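Side-chain contacts in KLTH0A00704p (Lachancea thermotolerans, PDB 4J2G), which is the autophagy protein Atg13, represented here by its HORMA domain, which probably mediates recruitment of PI 3-kinase in autophagy: residues 27-30 with 31-35; 72-75 with 76-79. The protein carries 1 engineered substitution. All blocks are in the same frame, centred on the assembly; numbering follows the deposited sequence.

Contact 1: 27-30 with 31-35; sequences DNFF and LKAAL
Phe29 swings its CG anti to the backbone N (chi1 -173°), which leaves the ring alongside the next turn of the helix and brings CE2 to 3.9 Å from CB of Ala33, four residues on. Leu31 takes the other common choice: its CG sits beside its own backbone N and anti to the carbonyl carbon, a rotation that leans the branch back over the preceding turn. There CG comes to 3.3 Å from the carbonyl O of Asp27, and CD1 lies more loosely near the carboxylate of Asp27 and the amide of Asn28. The extended chain of Lys32 passes CB and CG beside the carbonyl O of Asn28.

Underneath is regular alpha-helix, with four successive i to i+4 bonds. Leu31 N donates to Asp27 O at 3.1 Å, Lys32 N to Asn28 O, Ala33 N to Phe29 O and Ala34 N to Phe30 O, all with nearly straight N-H geometry. Three of these donors are tilted from the carbonyl plane, whereas Ala33 N meets Phe29 O almost head-on, at a C=O...N angle of 174°. CB of Ala33 lies 3.2 Å from that same Phe29 O, beside the bond.

The stretch belongs to helix 18-39 of the HORMA domain and has different neighbours on its several sides. Phe29 packs against Leu164, Leu167 and Phe168 of helix 158-177 and reaches Leu257 and Ile259 of strand 255-264; Phe30 also touches Leu257, together with Leu86 of a loop. Leu31 meets Trp77 and Thr78 of helix 70-78 and Leu35 meets Leu70, and Asp27 and Phe30 also touch Trp77, while Lys32, otherwise exposed, rests on Phe168 of helix 158-177.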
# COMPACT_ATOMS: atom_id res chain seq x y z
N ASP A 27 -6.95 -6.76 -16.59
CA ASP A 27 -7.84 -6.90 -15.43
C ASP A 27 -7.39 -8.04 -14.48
O ASP A 27 -7.53 -7.93 -13.24
CB ASP A 27 -9.27 -7.12 -15.92
CG ASP A 27 -10.28 -7.30 -14.78
OD1 ASP A 27 -10.45 -6.45 -13.88
OD2 ASP A 27 -10.94 -8.33 -14.81
N ASN A 28 -6.82 -9.09 -15.05
CA ASN A 28 -6.39 -10.25 -14.29
C ASN A 28 -5.13 -9.89 -13.49
O ASN A 28 -4.93 -10.36 -12.36
CB ASN A 28 -6.07 -11.44 -15.20
CG ASN A 28 -7.31 -12.25 -15.58
OD1 ASN A 28 -8.37 -12.17 -14.96
ND2 ASN A 28 -7.15 -13.06 -16.62
N PHE A 29 -4.30 -9.05 -14.08
CA PHE A 29 -3.13 -8.62 -13.40
C PHE A 29 -3.52 -7.78 -12.15
O PHE A 29 -3.03 -8.02 -11.03
CB PHE A 29 -2.30 -7.78 -14.31
CG PHE A 29 -1.03 -7.44 -13.71
CD1 PHE A 29 0.00 -8.40 -13.66
CD2 PHE A 29 -0.86 -6.22 -13.09
CE1 PHE A 29 1.19 -8.12 -13.03
CE2 PHE A 29 0.32 -5.93 -12.44
CZ PHE A 29 1.34 -6.88 -12.39
N PHE A 30 -4.38 -6.78 -12.36
CA PHE A 30 -4.89 -5.95 -11.27
C PHE A 30 -5.32 -6.84 -10.11
O PHE A 30 -4.90 -6.61 -8.99
CB PHE A 30 -6.11 -5.17 -11.68
CG PHE A 30 -5.81 -3.84 -12.23
CD1 PHE A 30 -5.00 -3.67 -13.36
CD2 PHE A 30 -6.36 -2.72 -11.61
CE1 PHE A 30 -4.75 -2.39 -13.83
CE2 PHE A 30 -6.09 -1.44 -12.05
CZ PHE A 30 -5.32 -1.28 -13.20
N LEU A 31 -6.12 -7.85 -10.43
CA LEU A 31 -6.57 -8.85 -9.45
C LEU A 31 -5.42 -9.60 -8.79
O LEU A 31 -5.36 -9.62 -7.57
CB LEU A 31 -7.54 -9.85 -10.05
CG LEU A 31 -8.87 -9.29 -10.58
CD1 LEU A 31 -9.67 -10.41 -11.28
CD2 LEU A 31 -9.71 -8.66 -9.50
N LYS A 32 -4.49 -10.19 -9.59
CA LYS A 32 -3.32 -10.87 -9.02
C LYS A 32 -2.47 -9.92 -8.14
O LYS A 32 -2.06 -10.29 -7.03
CB LYS A 32 -2.43 -11.54 -10.12
CG LYS A 32 -3.04 -12.78 -10.78
CD LYS A 32 -2.11 -13.42 -11.80
CE LYS A 32 -2.88 -14.37 -12.72
NZ LYS A 32 -2.03 -14.95 -13.82
N ALA A 33 -2.19 -8.71 -8.68
CA ALA A 33 -1.39 -7.71 -8.00
C ALA A 33 -1.96 -7.34 -6.62
O ALA A 33 -1.26 -7.43 -5.57
CB ALA A 33 -1.17 -6.46 -8.88
N ALA A 34 -3.24 -7.02 -6.62
CA ALA A 34 -3.94 -6.79 -5.37
C ALA A 34 -3.88 -8.02 -4.44
O ALA A 34 -3.74 -7.88 -3.20
CB ALA A 34 -5.36 -6.35 -5.65
N LEU A 35 -3.97 -9.23 -4.99
CA LEU A 35 -3.99 -10.38 -4.12
C LEU A 35 -2.63 -10.54 -3.44
O LEU A 35 -2.57 -10.62 -2.22
CB LEU A 35 -4.47 -11.67 -4.83
CG LEU A 35 -5.97 -11.84 -5.10
CD1 LEU A 35 -6.23 -13.05 -5.99
CD2 LEU A 35 -6.86 -11.87 -3.84

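Contact 2: 72-75 with 76-79; sequences RELK and PWTT
Glu73 meets the following turn through its backbone: its carbonyl O lies in the plane of the Trp77 indole, at the edge, 3.3 Å from CZ3. Leu74 brings CD2 to 4.2 Å from Trp77 CE3, the two side chains crossing at about a right angle. Its carbonyl O accepts from Trp77 N at 2.8 Å and Thr78 N at 3.0 Å, the two donors arriving from opposite faces of the carbonyl plane. Lys75 folds back, bent at chi2, chi3 and chi4, until CE is 3.6 Å from Pro76 CD. Its carbonyl O takes Thr79 N in plane and Thr79 OG1 from above, the latter at 2.7 Å.

Pro76 has no N-H to give to the turn before, and the helix kinks here; its CB also lies over one face of the Trp77 indole, offset toward the rim. With an alanine here the ring carbons CG and CD that Lys75 folds against are gone, and the lysine's aliphatic chain is likely to be set free to turn. With Trp77 NE1 bonded to Pro87 O, the indole is pinned at its polar end as well. The paired donors on Leu74 O and Lys75 O imply a helix end closed largely by its own backbone, with one threonine hydroxyl helping.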
# COMPACT_ATOMS: atom_id res chain seq x y z
N ARG A 72 -15.67 -8.77 -1.75
CA ARG A 72 -16.58 -7.64 -1.77
C ARG A 72 -15.80 -6.46 -2.33
O ARG A 72 -16.19 -5.89 -3.33
CB ARG A 72 -17.13 -7.37 -0.36
CG ARG A 72 -17.83 -6.04 -0.23
CD ARG A 72 -18.29 -5.76 1.20
NE ARG A 72 -19.03 -6.91 1.74
CZ ARG A 72 -18.56 -7.77 2.64
NH1 ARG A 72 -17.33 -7.65 3.14
NH2 ARG A 72 -19.33 -8.78 3.05
N GLU A 73 -14.65 -6.18 -1.74
CA GLU A 73 -13.75 -5.10 -2.14
C GLU A 73 -13.17 -5.26 -3.57
O GLU A 73 -12.86 -4.25 -4.21
CB GLU A 73 -12.61 -4.96 -1.11
CG GLU A 73 -13.10 -4.50 0.27
CD GLU A 73 -12.02 -3.85 1.18
OE1 GLU A 73 -10.97 -4.49 1.45
OE2 GLU A 73 -12.25 -2.69 1.66
N LEU A 74 -13.03 -6.48 -4.09
CA LEU A 74 -12.51 -6.61 -5.47
C LEU A 74 -13.61 -6.48 -6.53
O LEU A 74 -13.32 -6.46 -7.72
CB LEU A 74 -11.72 -7.88 -5.65
CG LEU A 74 -10.38 -7.84 -4.91
CD1 LEU A 74 -9.78 -9.21 -4.88
CD2 LEU A 74 -9.43 -6.88 -5.62
N LYS A 75 -14.86 -6.30 -6.11
CA LYS A 75 -15.99 -6.22 -7.08
C LYS A 75 -15.77 -5.22 -8.27
O LYS A 75 -15.99 -5.58 -9.45
CB LYS A 75 -17.32 -5.99 -6.35
CG LYS A 75 -18.47 -5.54 -7.24
CD LYS A 75 -19.18 -4.31 -6.66
CE LYS A 75 -18.49 -3.01 -7.06
NZ LYS A 75 -18.36 -2.12 -5.87
N PRO A 76 -15.28 -3.98 -7.98
CA PRO A 76 -15.05 -3.14 -9.12
C PRO A 76 -14.16 -3.73 -10.21
O PRO A 76 -14.26 -3.25 -11.33
CB PRO A 76 -14.35 -1.94 -8.50
CG PRO A 76 -14.94 -1.87 -7.13
CD PRO A 76 -14.89 -3.30 -6.73
N TRP A 77 -13.34 -4.75 -9.93
CA TRP A 77 -12.39 -5.29 -10.97
C TRP A 77 -12.78 -6.67 -11.42
O TRP A 77 -12.31 -7.16 -12.47
CB TRP A 77 -10.91 -5.30 -10.42
CG TRP A 77 -10.51 -3.93 -10.08
CD1 TRP A 77 -9.99 -3.01 -10.97
CD2 TRP A 77 -10.67 -3.22 -8.83
NE1 TRP A 77 -9.81 -1.81 -10.36
CE2 TRP A 77 -10.23 -1.89 -9.05
CE3 TRP A 77 -11.12 -3.58 -7.56
CZ2 TRP A 77 -10.21 -0.91 -8.06
CZ3 TRP A 77 -11.16 -2.59 -6.54
CH2 TRP A 77 -10.69 -1.26 -6.80
N THR A 78 -13.60 -7.34 -10.62
CA THR A 78 -14.12 -8.67 -10.93
C THR A 78 -15.37 -8.58 -11.82
O THR A 78 -15.60 -9.47 -12.68
CB THR A 78 -14.45 -9.52 -9.70
OG1 THR A 78 -15.38 -8.82 -8.85
CG2 THR A 78 -13.18 -9.80 -8.92
N THR A 79 -16.13 -7.52 -11.63
CA THR A 79 -17.30 -7.23 -12.48
C THR A 79 -17.04 -6.19 -13.59
O THR A 79 -17.92 -5.45 -13.97
CB THR A 79 -18.47 -6.71 -11.65
OG1 THR A 79 -18.12 -5.44 -11.12
CG2 THR A 79 -18.80 -7.65 -10.50

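In the fold
Contacts 1 and 2 lie on helices 18-39 and 70-78, which follow each other in the chain, and their centres are about 11 Å apart. They join directly through Trp77 of contact 2: its CD1 is 3.7 Å from CD2 of Phe30, with the ring planes at about 25°, and its CB is equally close to CD2 of Leu31. That same leucine methyl also reaches CG2 of Thr78, so one branch touches two successive residues of the shorter helix. Contact 1 lies between helix 70-78 on one side and strand 255-264 and helix 158-177 on the other, while contact 2 also reaches strand 201-208 through Leu74 and Trp77, which both touch Ile206.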